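Local coordinates for protein EDTA monooxygenase (EDTA-degrading bacterium BNC1, PDB 5DQP) that acts as a monooxygenase in bacterial EDTA degradation, probably using reduced FMN in concert with a partner flavin reductase, at residues Val93-Ser98 with Tyr103-Gln108; Arg107-Val112 with Gly159-Trp164; Leu154-Gly159 with Met183-Glu188; Lys165-Trp168 with Pro174-Asn177. All blocks are in the same frame, centred on the assembly; numbering follows the deposited sequence.

Contact 1: residues Val93-Ser98 with Tyr103-Gln108; sequences VTASTS and YTLARQ
One methyl group carries the whole meeting of Val93-Ser98 with Tyr103-Gln108: CD1 of Leu105 faces both Ala95 and Ser96. It rests on the methyl of Ala95, with Leu105 CD1 3.8 Å from Ala95 CB. The fit to the backbone is looser, Leu105 CD1 lying 4.1 Å from Ser96 O. Leu105 sends CG away from its own backbone N (chi1 -174°) and toward the strand, while a chi2 of 149°, off the staggered values, brings CD1 to Ala95 CB. No hydrogen bond joins the two segments. Such a contact is how a beta-alpha-beta unit closes on itself: strand 90-96 of the parallel TIM-barrel sheet runs into helix 102-115, which packs back over it before strand 120-125 follows. Trp122 from that next strand and Phe153 of helix 143-161 also touch Leu105, adding two aromatic neighbours. The chain leaves the strand through an ST turn in which Ser98 N gives a 2.9 Å bond to Ser96 OG. Ser96, whose CB points away from the helix, has a second partner for its hydroxyl in Thr127 OG1. Thr94, on the same strand, is a predicted FMN ligand and hydrogen-bonds through OG1 to Leu55 O and Asn123 OD1.

Contact 2: residues Arg107-Val112 with Gly159-Trp164; sequences RQIASV and GLWNSW
The indole of Trp161 reaches across to Ile109 and Ala110 of helix 102-115 at a slant. Its CG lies anti to the carbonyl carbon (chi1 -75°), which swings the ring out from the end of helix 143-161 and toward the small Ala110. There the methyl sits by the pyrrole part of the indole, Ala110 CB being 3.6 Å from Trp161 NE1 and 3.8 Å from Trp161 CD1. The benzo part extends toward Ile109, whose branch methyl CG2 comes within 4.0 Å of Trp161 CZ2; the rest of the isoleucine, CG1 and CD1, leads off in another direction, and the two side chains pass each other obliquely. Trp122 of strand 120-125 touches both Ile109 and Trp161, and His158 meets the indole in an edge-to-face arrangement.

On another side of helix 102-115, Arg107 forms a salt bridge to Asp57 of the second subunit. Its carbonyl oxygen accepts the helical bond from Ser111 N, with Ser111 N 2.9 Å from Arg107 O; Ser111 OG also approaches that oxygen, at a distance short enough to be doubtful, and bonds to Asp74 N of the second subunit. The contact proper is apolar, yet it buries an indole N-H; Trp161 NE1 spends that proton on the backbone oxygen of Ala106, one turn before Ala110, so the slanted ring is held by a polar bond as well as by packing.

Contact 3: residues Leu154-Gly159 with Met183-Glu188; sequences LEVVHG and MPINHE
His187 holds CG anti to its backbone N (chi1 172°), which carries the imidazole to Val156 CG2 on helix 143-161. The two side chains cross at about a right angle, and Val156 CG2 lies over one face of the imidazole, 3.6 Å from the ring centroid and 15° off the normal. This is a CH-pi contact, shifted toward the CD2 side, where Val156 CG2 lies 3.5 Å from His187 CD2. Ile185, with CG1 between N and the carbonyl carbon (chi1 64°), reaches the helix with both CD1 and CG2: its CD1 lies 4.1 Å from Val156 CG1, while its CG2 closes to 3.4 Å from Gly159 O. Having no side chain, Gly159 leaves room for that methyl. His187 NE2 is hydrogen-bonded to Glu152 OE1, one turn before Val156. Were His187 replaced by an alanine, Glu152 would probably be left without its imidazole mate and Val156 CG2 without the ring it packs on. Val194 touches Val156 and Ile185 too, so a small beta hairpin, strands 187-188 and 193-194, packs onto helix 143-161 of the luciferase-like TIM-barrel fold.

Contact 4: residues Lys165-Trp168 with Pro174-Asn177; sequences KFPW and PNPN
The shortest polar bond here lies beside the contact of Pro167 with Asn175 and Asn177: Asn177 N donates to Asn175 OD1 at 2.8 Å, closing an Asx turn. The N-H points fairly straight at the oxygen (153°), but the donor stands above the carbonyl plane of the amide, 39° out of it. Both segments belong to the long excursion between strands 164-165 and 181-182, which pair antiparallel, and the turn shapes its returning limb.

Asn175 carries CG anti to its backbone N (chi1 -175°), and this extends the amide toward the outgoing limb. Its nitrogen bonds to Glu170 O, in the bend between the limbs, and also lies against the proline ring, Asn175 ND2 being 4.1 Å from Pro167 CG. With a leucine here, Asn177 N and Glu170 O would probably both lose their mates, and the Asx turn its side-chain closure. The same proline carbon faces the backbone as well, with Pro167 CG 4.0 Å from Asn177 O; these are van der Waals approaches, and no hydrogen bond joins the two segments.

Pro167 is itself the centre of an inverse gamma turn, marked by a weak 3.1 Å bond from Trp168 N to Phe166 O. Phe166 and Trp168 both meet the ring of Phe33 of the second subunit, so this surface excursion reaches across the dimer. Within the outgoing limb, Pro167 CD sits 3.4 Å above one face of the Phe166 ring, toward its rim.

From the N terminus, contact 1 comes first and closes the short turn from strand 90-96 into helix 102-115, inside one beta-alpha-beta unit of the barrel. Contact 2 starts on the same helix, sharing Arg107 and Gln108, and spans a much longer loop to the end of helix 143-161. Contact 3 opens on that second helix before contact 2 has closed, so the two cross, with Gly159 common to both; it ties the helix to the hairpin begun by strand 187-188. Contact 4, whose first segment follows directly on contact 2, is nested within the loop that contact 3 closes, about 22 Å from it between centres. Contacts 1, 2 and 4 all touch the second subunit.

Contact 1: residues Val93-Ser98 with Tyr103-Gln108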
loop_
_atom_site.group_PDB
_atom_site.type_symbol
_atom_site.label_atom_id
_atom_site.label_comp_id
_atom_site.label_asym_id
_atom_site.label_seq_id
_atom_site.Cartn_x
_atom_site.Cartn_y
_atom_site.Cartn_z
ATOM N N VAL A 93 7.723 -1.875 6.673
ATOM C CA VAL A 93 6.455 -1.183 6.875
ATOM C C VAL A 93 5.717 -1.767 8.079
ATOM O O VAL A 93 5.716 -2.984 8.307
ATOM C CB VAL A 93 5.604 -1.232 5.593
ATOM C CG1 VAL A 93 6.386 -0.571 4.454
ATOM C CG2 VAL A 93 5.282 -2.651 5.208
ATOM N N THR A 94 5.109 -0.886 8.861
ATOM C CA THR A 94 4.324 -1.279 10.019
ATOM C C THR A 94 2.885 -1.558 9.617
ATOM O O THR A 94 2.249 -0.726 8.960
ATOM C CB THR A 94 4.353 -0.173 11.078
ATOM O OG1 THR A 94 5.692 0.028 11.509
ATOM C CG2 THR A 94 3.470 -0.535 12.278
ATOM N N ALA A 95 2.356 -2.704 10.052
ATOM C CA ALA A 95 0.912 -2.882 9.994
ATOM C C ALA A 95 0.455 -3.758 11.159
ATOM O O ALA A 95 1.173 -4.663 11.591
ATOM C CB ALA A 95 0.475 -3.486 8.658
ATOM N N SER A 96 -0.765 -3.500 11.628
ATOM C CA SER A 96 -1.279 -4.071 12.866
ATOM C C SER A 96 -1.899 -5.451 12.655
ATOM O O SER A 96 -2.605 -5.690 11.676
ATOM C CB SER A 96 -2.334 -3.136 13.463
ATOM O OG SER A 96 -2.921 -3.698 14.632
ATOM N N THR A 97 -1.666 -6.358 13.597
ATOM C CA THR A 97 -2.417 -7.609 13.581
ATOM C C THR A 97 -3.808 -7.459 14.201
ATOM O O THR A 97 -4.626 -8.386 14.109
ATOM C CB THR A 97 -1.650 -8.714 14.326
ATOM O OG1 THR A 97 -1.358 -8.273 15.655
ATOM C CG2 THR A 97 -0.352 -9.059 13.592
ATOM N N SER A 98 -4.082 -6.323 14.843
ATOM C CA SER A 98 -5.342 -6.141 15.559
ATOM C C SER A 98 -6.461 -5.725 14.621
ATOM O O SER A 98 -7.600 -6.171 14.773
ATOM C CB SER A 98 -5.185 -5.078 16.643
ATOM O OG SER A 98 -4.226 -5.480 17.588
ATOM N N TYR A 103 -5.784 -12.057 5.066
ATOM C CA TYR A 103 -5.563 -12.366 3.660
ATOM C C TYR A 103 -5.151 -11.108 2.912
ATOM O O TYR A 103 -4.215 -11.127 2.100
ATOM C CB TYR A 103 -6.817 -13.003 3.067
ATOM C CG TYR A 103 -6.614 -13.589 1.693
ATOM C CD1 TYR A 103 -6.773 -12.803 0.564
ATOM C CD2 TYR A 103 -6.274 -14.919 1.526
ATOM C CE1 TYR A 103 -6.591 -13.317 -0.689
ATOM C CE2 TYR A 103 -6.087 -15.443 0.278
ATOM C CZ TYR A 103 -6.252 -14.625 -0.831
ATOM O OH TYR A 103 -6.093 -15.096 -2.110
ATOM N N THR A 104 -5.799 -9.990 3.228
ATOM C CA THR A 104 -5.408 -8.717 2.647
ATOM C C THR A 104 -3.971 -8.354 3.015
ATOM O O THR A 104 -3.160 -8.026 2.142
ATOM C CB THR A 104 -6.377 -7.638 3.100
ATOM O OG1 THR A 104 -7.686 -7.968 2.608
ATOM C CG2 THR A 104 -5.947 -6.298 2.532
ATOM N N LEU A 105 -3.625 -8.431 4.295
ATOM C CA LEU A 105 -2.270 -8.065 4.701
ATOM C C LEU A 105 -1.225 -8.991 4.081
ATOM O O LEU A 105 -0.198 -8.527 3.568
ATOM C CB LEU A 105 -2.157 -8.065 6.223
ATOM C CG LEU A 105 -0.813 -7.550 6.745
ATOM C CD1 LEU A 105 -0.992 -6.896 8.066
ATOM C CD2 LEU A 105 0.178 -8.722 6.870
ATOM N N ALA A 106 -1.455 -10.310 4.132
ATOM C CA ALA A 106 -0.516 -11.254 3.513
ATOM C C ALA A 106 -0.260 -10.883 2.051
ATOM O O ALA A 106 0.885 -10.851 1.571
ATOM C CB ALA A 106 -1.072 -12.685 3.614
ATOM N N ARG A 107 -1.342 -10.587 1.340
ATOM C CA ARG A 107 -1.303 -10.320 -0.084
ATOM C C ARG A 107 -0.649 -8.973 -0.397
ATOM O O ARG A 107 0.075 -8.839 -1.391
ATOM C CB ARG A 107 -2.735 -10.380 -0.596
ATOM C CG ARG A 107 -2.996 -9.582 -1.795
ATOM C CD ARG A 107 -4.430 -9.740 -2.232
ATOM N NE ARG A 107 -4.458 -9.815 -3.679
ATOM C CZ ARG A 107 -5.414 -9.296 -4.432
ATOM N NH1 ARG A 107 -5.341 -9.428 -5.742
ATOM N NH2 ARG A 107 -6.433 -8.649 -3.874
ATOM N N GLN A 108 -0.872 -7.971 0.452
ATOM C CA GLN A 108 -0.308 -6.655 0.185
ATOM C C GLN A 108 1.186 -6.600 0.519
ATOM O O GLN A 108 1.974 -6.052 -0.258
ATOM C CB GLN A 108 -1.105 -5.599 0.947
ATOM C CG GLN A 108 -2.462 -5.336 0.331
ATOM C CD GLN A 108 -3.182 -4.176 1.004
ATOM O OE1 GLN A 108 -2.888 -3.846 2.149
ATOM N NE2 GLN A 108 -4.126 -3.554 0.294
#

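Contact 2: residues Arg107-Val112 with Gly159-Trp164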
loop_
_atom_site.group_PDB
_atom_site.type_symbol
_atom_site.label_atom_id
_atom_site.label_comp_id
_atom_site.label_asym_id
_atom_site.label_seq_id
_atom_site.Cartn_x
_atom_site.Cartn_y
_atom_site.Cartn_z
ATOM N N ARG A 107 -1.342 -10.587 1.340
ATOM C CA ARG A 107 -1.303 -10.320 -0.084
ATOM C C ARG A 107 -0.649 -8.973 -0.397
ATOM O O ARG A 107 0.075 -8.839 -1.391
ATOM C CB ARG A 107 -2.735 -10.380 -0.596
ATOM C CG ARG A 107 -2.996 -9.582 -1.795
ATOM C CD ARG A 107 -4.430 -9.740 -2.232
ATOM N NE ARG A 107 -4.458 -9.815 -3.679
ATOM C CZ ARG A 107 -5.414 -9.296 -4.432
ATOM N NH1 ARG A 107 -5.341 -9.428 -5.742
ATOM N NH2 ARG A 107 -6.433 -8.649 -3.874
ATOM N N GLN A 108 -0.872 -7.971 0.452
ATOM C CA GLN A 108 -0.308 -6.655 0.185
ATOM C C GLN A 108 1.186 -6.600 0.519
ATOM O O GLN A 108 1.974 -6.052 -0.258
ATOM C CB GLN A 108 -1.105 -5.599 0.947
ATOM C CG GLN A 108 -2.462 -5.336 0.331
ATOM C CD GLN A 108 -3.182 -4.176 1.004
ATOM O OE1 GLN A 108 -2.888 -3.846 2.149
ATOM N NE2 GLN A 108 -4.126 -3.554 0.294
ATOM N N ILE A 109 1.608 -7.199 1.631
ATOM C CA ILE A 109 3.047 -7.284 1.898
ATOM C C ILE A 109 3.741 -8.162 0.852
ATOM O O ILE A 109 4.852 -7.857 0.405
ATOM C CB ILE A 109 3.313 -7.805 3.323
ATOM C CG1 ILE A 109 2.631 -6.914 4.372
ATOM C CG2 ILE A 109 4.839 -7.979 3.581
ATOM C CD1 ILE A 109 3.148 -5.499 4.426
ATOM N N ALA A 110 3.120 -9.278 0.473
ATOM C CA ALA A 110 3.751 -10.168 -0.502
ATOM C C ALA A 110 3.828 -9.512 -1.869
ATOM O O ALA A 110 4.802 -9.715 -2.606
ATOM C CB ALA A 110 2.992 -11.495 -0.591
ATOM N N SER A 111 2.824 -8.708 -2.220
ATOM C CA SER A 111 2.864 -7.993 -3.486
ATOM C C SER A 111 3.988 -6.977 -3.493
ATOM O O SER A 111 4.715 -6.860 -4.481
ATOM C CB SER A 111 1.537 -7.271 -3.767
ATOM O OG SER A 111 0.428 -8.141 -3.777
ATOM N N VAL A 112 4.110 -6.182 -2.425
ATOM C CA VAL A 112 5.076 -5.107 -2.496
ATOM C C VAL A 112 6.472 -5.692 -2.439
ATOM O O VAL A 112 7.403 -5.170 -3.073
ATOM C CB VAL A 112 4.828 -4.040 -1.405
ATOM C CG1 VAL A 112 5.223 -4.547 -0.011
ATOM C CG2 VAL A 112 5.564 -2.757 -1.764
ATOM N N GLY A 159 1.374 -19.159 6.617
ATOM C CA GLY A 159 0.698 -20.180 5.835
ATOM C C GLY A 159 0.289 -19.694 4.455
ATOM O O GLY A 159 0.469 -20.402 3.465
ATOM N N LEU A 160 -0.238 -18.468 4.368
ATOM C CA LEU A 160 -0.616 -17.907 3.070
ATOM C C LEU A 160 0.591 -17.690 2.174
ATOM O O LEU A 160 0.549 -17.989 0.973
ATOM C CB LEU A 160 -1.377 -16.593 3.261
ATOM C CG LEU A 160 -2.781 -16.832 3.808
ATOM C CD1 LEU A 160 -3.487 -15.531 4.163
ATOM C CD2 LEU A 160 -3.600 -17.625 2.773
ATOM N N TRP A 161 1.661 -17.117 2.718
ATOM C CA TRP A 161 2.853 -16.915 1.907
ATOM C C TRP A 161 3.333 -18.219 1.274
ATOM O O TRP A 161 3.796 -18.222 0.131
ATOM C CB TRP A 161 3.952 -16.272 2.748
ATOM C CG TRP A 161 3.694 -14.813 2.991
ATOM C CD1 TRP A 161 2.898 -13.976 2.248
ATOM C CD2 TRP A 161 4.195 -14.031 4.075
ATOM N NE1 TRP A 161 2.898 -12.705 2.797
ATOM C CE2 TRP A 161 3.677 -12.719 3.925
ATOM C CE3 TRP A 161 5.029 -14.310 5.161
ATOM C CZ2 TRP A 161 3.986 -11.693 4.809
ATOM C CZ3 TRP A 161 5.323 -13.295 6.042
ATOM C CH2 TRP A 161 4.810 -11.999 5.855
ATOM N N ASN A 162 3.203 -19.344 1.980
ATOM C CA ASN A 162 3.734 -20.597 1.460
ATOM C C ASN A 162 2.762 -21.352 0.594
ATOM O O ASN A 162 3.140 -22.397 0.069
ATOM C CB ASN A 162 4.192 -21.503 2.601
ATOM C CG ASN A 162 5.428 -20.974 3.266
ATOM O OD1 ASN A 162 6.260 -20.339 2.621
ATOM N ND2 ASN A 162 5.553 -21.206 4.560
ATOM N N SER A 163 1.528 -20.857 0.430
ATOM C CA SER A 163 0.462 -21.639 -0.183
ATOM C C SER A 163 0.491 -21.627 -1.711
ATOM O O SER A 163 -0.262 -22.398 -2.321
ATOM C CB SER A 163 -0.912 -21.148 0.303
ATOM O OG SER A 163 -1.221 -19.867 -0.246
ATOM N N TRP A 164 1.305 -20.770 -2.345
ATOM C CA TRP A 164 1.458 -20.775 -3.802
ATOM C C TRP A 164 2.942 -20.701 -4.116
ATOM O O TRP A 164 3.549 -19.637 -3.986
ATOM C CB TRP A 164 0.714 -19.625 -4.470
ATOM C CG TRP A 164 0.802 -19.675 -5.988
ATOM C CD1 TRP A 164 1.203 -20.742 -6.769
ATOM C CD2 TRP A 164 0.484 -18.625 -6.895
ATOM N NE1 TRP A 164 1.131 -20.416 -8.108
ATOM C CE2 TRP A 164 0.679 -19.128 -8.212
ATOM C CE3 TRP A 164 0.005 -17.326 -6.739
ATOM C CZ2 TRP A 164 0.464 -18.350 -9.339
ATOM C CZ3 TRP A 164 -0.220 -16.565 -7.864
ATOM C CH2 TRP A 164 0.004 -17.078 -9.143
#

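Contact 3: residues Leu154-Gly159 with Met183-Glu188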
loop_
_atom_site.group_PDB
_atom_site.type_symbol
_atom_site.label_atom_id
_atom_site.label_comp_id
_atom_site.label_asym_id
_atom_site.label_seq_id
_atom_site.Cartn_x
_atom_site.Cartn_y
_atom_site.Cartn_z
ATOM N N LEU A 154 -0.076 -14.294 12.612
ATOM C CA LEU A 154 1.211 -14.590 11.997
ATOM C C LEU A 154 1.242 -15.996 11.420
ATOM O O LEU A 154 1.828 -16.213 10.352
ATOM C CB LEU A 154 2.336 -14.398 13.013
ATOM C CG LEU A 154 2.953 -12.993 13.058
ATOM C CD1 LEU A 154 3.578 -12.688 11.709
ATOM C CD2 LEU A 154 1.920 -11.983 13.367
ATOM N N GLU A 155 0.613 -16.967 12.100
ATOM C CA GLU A 155 0.501 -18.306 11.524
ATOM C C GLU A 155 -0.286 -18.281 10.216
ATOM O O GLU A 155 0.087 -18.949 9.244
ATOM C CB GLU A 155 -0.172 -19.268 12.499
ATOM C CG GLU A 155 0.510 -19.458 13.828
ATOM C CD GLU A 155 -0.235 -20.463 14.710
ATOM O OE1 GLU A 155 -1.223 -21.068 14.232
ATOM O OE2 GLU A 155 0.165 -20.649 15.879
ATOM N N VAL A 156 -1.408 -17.562 10.188
ATOM C CA VAL A 156 -2.181 -17.484 8.960
ATOM C C VAL A 156 -1.324 -16.884 7.864
ATOM O O VAL A 156 -1.178 -17.458 6.783
ATOM C CB VAL A 156 -3.469 -16.668 9.169
ATOM C CG1 VAL A 156 -4.143 -16.464 7.827
ATOM C CG2 VAL A 156 -4.402 -17.373 10.153
ATOM N N VAL A 157 -0.677 -15.755 8.158
ATOM C CA VAL A 157 0.074 -15.060 7.124
ATOM C C VAL A 157 1.203 -15.941 6.586
ATOM O O VAL A 157 1.374 -16.067 5.371
ATOM C CB VAL A 157 0.584 -13.715 7.660
ATOM C CG1 VAL A 157 1.587 -13.070 6.674
ATOM C CG2 VAL A 157 -0.592 -12.825 7.909
ATOM N N HIS A 158 1.998 -16.562 7.471
ATOM C CA HIS A 158 3.062 -17.431 6.970
ATOM C C HIS A 158 2.489 -18.585 6.155
ATOM O O HIS A 158 3.029 -18.943 5.098
ATOM C CB HIS A 158 3.932 -17.950 8.117
ATOM C CG HIS A 158 5.061 -17.029 8.463
ATOM N ND1 HIS A 158 6.202 -16.935 7.696
ATOM C CD2 HIS A 158 5.204 -16.127 9.463
ATOM C CE1 HIS A 158 7.011 -16.033 8.223
ATOM N NE2 HIS A 158 6.426 -15.523 9.292
ATOM N N GLY A 159 1.374 -19.159 6.617
ATOM C CA GLY A 159 0.698 -20.180 5.835
ATOM C C GLY A 159 0.289 -19.694 4.455
ATOM O O GLY A 159 0.469 -20.402 3.465
ATOM N N MET A 183 -1.545 -24.911 -2.581
ATOM C CA MET A 183 -2.227 -25.678 -1.549
ATOM C C MET A 183 -2.931 -24.748 -0.571
ATOM O O MET A 183 -2.272 -23.920 0.080
ATOM C CB MET A 183 -1.233 -26.574 -0.810
ATOM C CG MET A 183 -1.894 -27.556 0.147
ATOM S SD MET A 183 -0.721 -28.229 1.338
ATOM C CE MET A 183 -1.810 -29.132 2.445
ATOM N N PRO A 184 -4.255 -24.867 -0.422
ATOM C CA PRO A 184 -4.963 -24.050 0.566
ATOM C C PRO A 184 -4.476 -24.352 1.972
ATOM O O PRO A 184 -3.868 -25.388 2.236
ATOM C CB PRO A 184 -6.422 -24.459 0.386
ATOM C CG PRO A 184 -6.339 -25.846 -0.166
ATOM C CD PRO A 184 -5.149 -25.857 -1.054
ATOM N N ILE A 185 -4.711 -23.408 2.883
ATOM C CA ILE A 185 -4.337 -23.629 4.278
ATOM C C ILE A 185 -5.510 -24.128 5.112
ATOM O O ILE A 185 -5.282 -24.784 6.137
ATOM C CB ILE A 185 -3.731 -22.369 4.941
ATOM C CG1 ILE A 185 -4.769 -21.245 5.008
ATOM C CG2 ILE A 185 -2.458 -21.947 4.220
ATOM C CD1 ILE A 185 -4.286 -19.964 5.725
ATOM N N ASN A 186 -6.743 -23.852 4.709
ATOM C CA ASN A 186 -7.927 -24.265 5.462
ATOM C C ASN A 186 -7.715 -24.041 6.947
ATOM O O ASN A 186 -7.888 -24.932 7.771
ATOM C CB ASN A 186 -8.304 -25.723 5.179
ATOM C CG ASN A 186 -8.660 -25.964 3.717
ATOM O OD1 ASN A 186 -9.156 -25.064 3.028
ATOM N ND2 ASN A 186 -8.403 -27.172 3.234
ATOM N N HIS A 187 -7.319 -22.819 7.285
ATOM C CA HIS A 187 -7.119 -22.456 8.676
ATOM C C HIS A 187 -8.455 -22.148 9.331
ATOM O O HIS A 187 -9.311 -21.462 8.757
ATOM C CB HIS A 187 -6.194 -21.241 8.793
ATOM C CG HIS A 187 -6.112 -20.706 10.183
ATOM N ND1 HIS A 187 -5.227 -21.202 11.113
ATOM C CD2 HIS A 187 -6.855 -19.775 10.827
ATOM C CE1 HIS A 187 -5.407 -20.579 12.263
ATOM N NE2 HIS A 187 -6.386 -19.707 12.117
ATOM N N GLU A 188 -8.641 -22.668 10.539
ATOM C CA GLU A 188 -9.767 -22.271 11.378
ATOM C C GLU A 188 -9.276 -22.250 12.816
ATOM O O GLU A 188 -8.983 -23.303 13.386
ATOM C CB GLU A 188 -10.965 -23.206 11.221
ATOM C CG GLU A 188 -12.153 -22.755 12.073
ATOM C CD GLU A 188 -13.502 -23.243 11.554
ATOM O OE1 GLU A 188 -13.529 -24.148 10.684
ATOM O OE2 GLU A 188 -14.539 -22.714 12.025
#

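Contact 4: residues Lys165-Trp168 with Pro174-Asn177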
loop_
_atom_site.group_PDB
_atom_site.type_symbol
_atom_site.label_atom_id
_atom_site.label_comp_id
_atom_site.label_asym_id
_atom_site.label_seq_id
_atom_site.Cartn_x
_atom_site.Cartn_y
_atom_site.Cartn_z
ATOM N N LYS A 165 3.517 -21.826 -4.532
ATOM C CA LYS A 165 4.910 -21.890 -4.955
ATOM C C LYS A 165 4.912 -22.008 -6.479
ATOM O O LYS A 165 4.773 -23.096 -7.029
ATOM C CB LYS A 165 5.624 -23.046 -4.274
ATOM C CG LYS A 165 5.754 -22.852 -2.754
ATOM C CD LYS A 165 6.347 -24.077 -2.054
ATOM C CE LYS A 165 6.273 -23.900 -0.539
ATOM N NZ LYS A 165 6.881 -25.032 0.213
ATOM N N PHE A 166 5.025 -20.857 -7.145
ATOM C CA PHE A 166 5.046 -20.793 -8.602
ATOM C C PHE A 166 6.402 -21.285 -9.120
ATOM O O PHE A 166 7.430 -21.038 -8.495
ATOM C CB PHE A 166 4.782 -19.345 -9.046
ATOM C CG PHE A 166 4.840 -19.113 -10.534
ATOM C CD1 PHE A 166 3.736 -19.364 -11.331
ATOM C CD2 PHE A 166 6.006 -18.664 -11.128
ATOM C CE1 PHE A 166 3.793 -19.169 -12.699
ATOM C CE2 PHE A 166 6.071 -18.463 -12.494
ATOM C CZ PHE A 166 4.951 -18.714 -13.285
ATOM N N PRO A 167 6.439 -22.072 -10.349
ATOM C CA PRO A 167 7.715 -22.663 -10.846
ATOM C C PRO A 167 8.603 -21.707 -11.647
ATOM O O PRO A 167 8.651 -21.685 -12.874
ATOM C CB PRO A 167 7.228 -23.843 -11.691
ATOM C CG PRO A 167 5.849 -23.480 -12.138
ATOM C CD PRO A 167 5.282 -22.458 -11.171
ATOM N N TRP A 168 9.347 -20.878 -10.909
ATOM C CA TRP A 168 10.171 -19.832 -11.516
ATOM C C TRP A 168 11.124 -20.366 -12.578
ATOM O O TRP A 168 11.437 -19.655 -13.537
ATOM C CB TRP A 168 10.979 -19.102 -10.428
ATOM C CG TRP A 168 10.109 -18.512 -9.402
ATOM C CD1 TRP A 168 9.881 -18.987 -8.144
ATOM C CD2 TRP A 168 9.262 -17.370 -9.563
ATOM N NE1 TRP A 168 8.978 -18.188 -7.500
ATOM C CE2 TRP A 168 8.576 -17.190 -8.350
ATOM C CE3 TRP A 168 9.026 -16.473 -10.615
ATOM C CZ2 TRP A 168 7.683 -16.141 -8.150
ATOM C CZ3 TRP A 168 8.138 -15.442 -10.418
ATOM C CH2 TRP A 168 7.475 -15.289 -9.201
ATOM N N PRO A 174 6.249 -25.569 -22.711
ATOM C CA PRO A 174 5.245 -26.534 -22.245
ATOM C C PRO A 174 5.507 -26.934 -20.802
ATOM O O PRO A 174 6.645 -27.166 -20.385
ATOM C CB PRO A 174 5.417 -27.730 -23.195
ATOM C CG PRO A 174 6.333 -27.259 -24.292
ATOM C CD PRO A 174 7.139 -26.143 -23.731
ATOM N N ASN A 175 4.449 -26.986 -20.044
ATOM C CA ASN A 175 4.494 -27.336 -18.633
ATOM C C ASN A 175 3.079 -27.779 -18.313
ATOM O O ASN A 175 2.141 -26.996 -18.488
ATOM C CB ASN A 175 4.936 -26.153 -17.762
ATOM C CG ASN A 175 5.099 -26.526 -16.311
ATOM O OD1 ASN A 175 4.523 -27.513 -15.853
ATOM N ND2 ASN A 175 5.880 -25.739 -15.567
ATOM N N PRO A 176 2.861 -29.032 -17.923
ATOM C CA PRO A 176 1.491 -29.442 -17.591
ATOM C C PRO A 176 0.987 -28.793 -16.312
ATOM O O PRO A 176 -0.226 -28.701 -16.117
ATOM C CB PRO A 176 1.593 -30.971 -17.469
ATOM C CG PRO A 176 3.030 -31.242 -17.177
ATOM C CD PRO A 176 3.830 -30.135 -17.815
ATOM N N ASN A 177 1.864 -28.278 -15.461
ATOM C CA ASN A 177 1.465 -27.700 -14.179
ATOM C C ASN A 177 2.066 -26.307 -14.034
ATOM O O ASN A 177 2.923 -26.066 -13.171
ATOM C CB ASN A 177 1.900 -28.611 -13.033
ATOM C CG ASN A 177 1.440 -28.110 -11.691
ATOM O OD1 ASN A 177 0.429 -27.415 -11.579
ATOM N ND2 ASN A 177 2.184 -28.459 -10.656
#